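Local atomic coordinates of putative creatinine amidohydrolase (Bacteroides fragilis, PDB entry 3LUB), a protein that belongs to the creatininase superfamily, binds a pair of zinc ions and probably hydrolyses carbon-nitrogen bonds in linear amides. Residues Ser60-Arg65 / Leu243-Ala248. Sequence-based numbering, arbitrary orientation.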
ATOM      1  N   SER F  60      28.891  30.497  11.165  1.00 27.84           N
ATOM      2  CA  SER F  60      29.930  31.465  11.489  1.00 31.19           C
ATOM      3  C   SER F  60      29.393  32.900  11.467  1.00 32.20           C
ATOM      4  O   SER F  60      29.807  33.737  12.276  1.00 34.36           O
ATOM      5  CB  SER F  60      31.128  31.336  10.551  1.00 31.99           C
ATOM      6  OG  SER F  60      30.828  31.838   9.244  1.00 42.02           O
ATOM      7  N   ARG F  61      28.448  33.148  10.566  1.00 31.86           N
ATOM      8  CA  ARG F  61      27.836  34.445  10.347  1.00 32.27           C
ATOM      9  C   ARG F  61      26.718  34.829  11.325  1.00 31.83           C
ATOM     10  O   ARG F  61      26.615  35.985  11.724  1.00 33.14           O
ATOM     11  CB  ARG F  61      27.269  34.412   8.925  1.00 32.78           C
ATOM     12  CG  ARG F  61      26.636  35.652   8.463  1.00 36.97           C
ATOM     13  CD  ARG F  61      26.562  35.658   6.936  1.00 38.11           C
ATOM     14  NE  ARG F  61      25.278  35.175   6.441  1.00 37.41           N
ATOM     15  CZ  ARG F  61      24.991  35.080   5.149  1.00 34.83           C
ATOM     16  NH1 ARG F  61      25.901  35.409   4.245  1.00 35.95           N
ATOM     17  NH2 ARG F  61      23.789  34.665   4.760  1.00 38.96           N
ATOM     18  N   SER F  62      25.864  33.878  11.700  1.00 31.12           N
ATOM     19  CA  SER F  62      24.685  34.180  12.539  1.00 32.21           C
ATOM     20  C   SER F  62      24.514  33.320  13.760  1.00 29.28           C
ATOM     21  O   SER F  62      23.585  33.533  14.529  1.00 29.30           O
ATOM     22  CB  SER F  62      23.391  34.019  11.729  1.00 34.47           C
ATOM     23  OG  SER F  62      23.458  34.721  10.502  1.00 47.68           O
ATOM     24  N   GLY F  63      25.346  32.308  13.934  1.00 28.65           N
ATOM     25  CA  GLY F  63      25.148  31.353  15.030  1.00 28.23           C
ATOM     26  C   GLY F  63      23.953  30.429  14.812  1.00 28.18           C
ATOM     27  O   GLY F  63      23.493  29.755  15.730  1.00 30.08           O
ATOM     28  N   VAL F  64      23.429  30.394  13.594  1.00 27.72           N
ATOM     29  CA  VAL F  64      22.347  29.485  13.262  1.00 26.02           C
ATOM     30  C   VAL F  64      22.993  28.155  12.883  1.00 25.10           C
ATOM     31  O   VAL F  64      23.844  28.119  12.008  1.00 24.19           O
ATOM     32  CB  VAL F  64      21.466  30.032  12.138  1.00 26.43           C
ATOM     33  CG1 VAL F  64      20.545  28.933  11.605  1.00 25.20           C
ATOM     34  CG2 VAL F  64      20.661  31.221  12.660  1.00 24.97           C
ATOM     35  N   ARG F  65      22.587  27.082  13.569  1.00 24.19           N
ATOM     36  CA  ARG F  65      23.208  25.762  13.434  1.00 23.81           C
ATOM     37  C   ARG F  65      22.290  24.761  12.762  1.00 23.24           C
ATOM     38  O   ARG F  65      21.221  24.438  13.304  1.00 22.77           O
ATOM     39  CB  ARG F  65      23.595  25.213  14.813  1.00 23.86           C
ATOM     40  CG  ARG F  65      24.518  24.005  14.694  1.00 28.23           C
ATOM     41  CD  ARG F  65      24.846  23.368  16.036  1.00 27.84           C
ATOM     42  NE  ARG F  65      25.834  24.146  16.763  1.00 28.30           N
ATOM     43  CZ  ARG F  65      25.582  24.966  17.781  1.00 29.46           C
ATOM     44  NH1 ARG F  65      24.364  25.156  18.237  1.00 30.47           N
ATOM     45  NH2 ARG F  65      26.585  25.601  18.358  1.00 33.66           N
ATOM     46  N   LEU F 243      18.705  31.531   3.465  1.00 21.13           N
ATOM     47  CA  LEU F 243      17.485  30.765   3.670  1.00 21.11           C
ATOM     48  C   LEU F 243      17.517  29.973   4.956  1.00 21.79           C
ATOM     49  O   LEU F 243      16.515  29.929   5.690  1.00 21.61           O
ATOM     50  CB  LEU F 243      17.240  29.812   2.492  1.00 21.91           C
ATOM     51  CG  LEU F 243      16.147  28.739   2.654  1.00 20.07           C
ATOM     52  CD1 LEU F 243      14.814  29.348   2.541  1.00 21.03           C
ATOM     53  CD2 LEU F 243      16.316  27.647   1.581  1.00 20.77           C
ATOM     54  N   PHE F 244      18.647  29.323   5.239  1.00 22.43           N
ATOM     55  CA  PHE F 244      18.793  28.624   6.529  1.00 23.53           C
ATOM     56  C   PHE F 244      18.551  29.605   7.687  1.00 23.77           C
ATOM     57  O   PHE F 244      17.830  29.305   8.611  1.00 24.96           O
ATOM     58  CB  PHE F 244      20.192  27.992   6.733  1.00 24.18           C
ATOM     59  CG  PHE F 244      20.593  26.962   5.697  1.00 24.95           C
ATOM     60  CD1 PHE F 244      19.737  26.551   4.681  1.00 27.09           C
ATOM     61  CD2 PHE F 244      21.840  26.383   5.770  1.00 26.09           C
ATOM     62  CE1 PHE F 244      20.152  25.621   3.742  1.00 24.57           C
ATOM     63  CE2 PHE F 244      22.246  25.437   4.844  1.00 21.83           C
ATOM     64  CZ  PHE F 244      21.403  25.062   3.825  1.00 23.32           C
ATOM     65  N   GLU F 245      19.181  30.769   7.644  1.00 24.02           N
ATOM     66  CA  GLU F 245      19.044  31.737   8.761  1.00 24.44           C
ATOM     67  C   GLU F 245      17.612  32.207   8.955  1.00 24.08           C
ATOM     68  O   GLU F 245      17.124  32.255  10.073  1.00 25.68           O
ATOM     69  CB  GLU F 245      19.932  32.968   8.553  1.00 23.50           C
ATOM     70  CG  GLU F 245      21.441  32.735   8.754  1.00 26.66           C
ATOM     71  CD  GLU F 245      22.304  33.630   7.859  1.00 32.77           C
ATOM     72  OE1 GLU F 245      21.702  34.406   7.075  1.00 33.41           O
ATOM     73  OE2 GLU F 245      23.566  33.559   7.927  1.00 35.01           O
ATOM     74  N   GLU F 246      16.949  32.574   7.868  1.00 24.94           N
ATOM     75  CA  GLU F 246      15.560  33.057   7.939  1.00 25.28           C
ATOM     76  C   GLU F 246      14.590  31.955   8.333  1.00 26.10           C
ATOM     77  O   GLU F 246      13.643  32.210   9.061  1.00 27.16           O
ATOM     78  CB  GLU F 246      15.121  33.642   6.618  1.00 25.08           C
ATOM     79  CG  GLU F 246      15.902  34.845   6.173  1.00 27.73           C
ATOM     80  CD  GLU F 246      15.787  35.054   4.669  1.00 29.95           C
ATOM     81  OE1 GLU F 246      15.225  34.153   3.988  1.00 32.90           O
ATOM     82  OE2 GLU F 246      16.259  36.099   4.152  1.00 35.01           O
HETATM   83  N   MSE F 247      14.812  30.730   7.869  1.00 25.77           N
HETATM   84  CA  MSE F 247      14.024  29.590   8.359  1.00 26.28           C
HETATM   85  C   MSE F 247      14.141  29.410   9.856  1.00 28.45           C
HETATM   86  O   MSE F 247      13.132  29.162  10.522  1.00 28.78           O
HETATM   87  CB  MSE F 247      14.412  28.286   7.663  1.00 25.84           C
HETATM   88  CG  MSE F 247      13.886  28.178   6.248  1.00 24.79           C
HETATM   89 SE   MSE F 247      14.459  26.509   5.400  0.75 31.57          SE
HETATM   90  CE  MSE F 247      13.253  25.267   6.391  1.00 21.42           C
ATOM     91  N   ALA F 248      15.361  29.564  10.384  1.00 29.85           N
ATOM     92  CA  ALA F 248      15.621  29.478  11.839  1.00 30.79           C
ATOM     93  C   ALA F 248      15.015  30.610  12.649  1.00 30.86           C
ATOM     94  O   ALA F 248      14.606  30.402  13.797  1.00 31.49           O
ATOM     95  CB  ALA F 248      17.117  29.435  12.117  1.00 30.04           C
TER
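A bidentate salt bridge joins the C-terminal end of helix 42-62 to the last turns of helix 226-249, with Arg-61 and Ser-62 on one side and Glu-245 on the other. The guanidinium presents one edge side-on, spending a nitrogen on each carboxylate oxygen: Arg-61 NE donates to Glu-245 OE2 at 2.8 Å, and Arg-61 NH2 to Glu-245 OE1 at 3.1 Å. The second bond is the straighter of the two, with an N-H...O angle of 166°. OE2 accepts NE through its syn lone pair, whereas NH2 meets OE1 on the syn side but out of the carboxylate plane. This offset agrees with the 48° between the two planar groups, which are twisted rather than coplanar. Ser-62 OG adds a weak hydrogen bond to Glu-245 OE2 (2.8 Å), giving that oxygen two donors. A bend at chi2 (148°) in Glu-245 carries its carboxylate across to them.

Beyond Ser-62, Gly-63 takes a positive phi as the chain leaves the helix, and Val-64 then closes an apolar contact beside the charged one. Its CG1 reaches Ala-248 CB at 3.5 Å, while CG2 lies 4.3 Å from Glu-245 CG. The aliphatic stem of the glutamate thus borders the valine while its carboxylate sits at the edge of the Arg-61 guanidinium.

Arg-61 NH1 forms a further salt bridge to Glu-238, one of the residues preceding this segment on helix 226-249. Phe-244 packs on Ile-25 and Ala-54, Glu-245 on Ala-58, and Met-247 and Ala-248 on Val-23, so helix 226-249 lies against both helix 42-62 and strand 23-28.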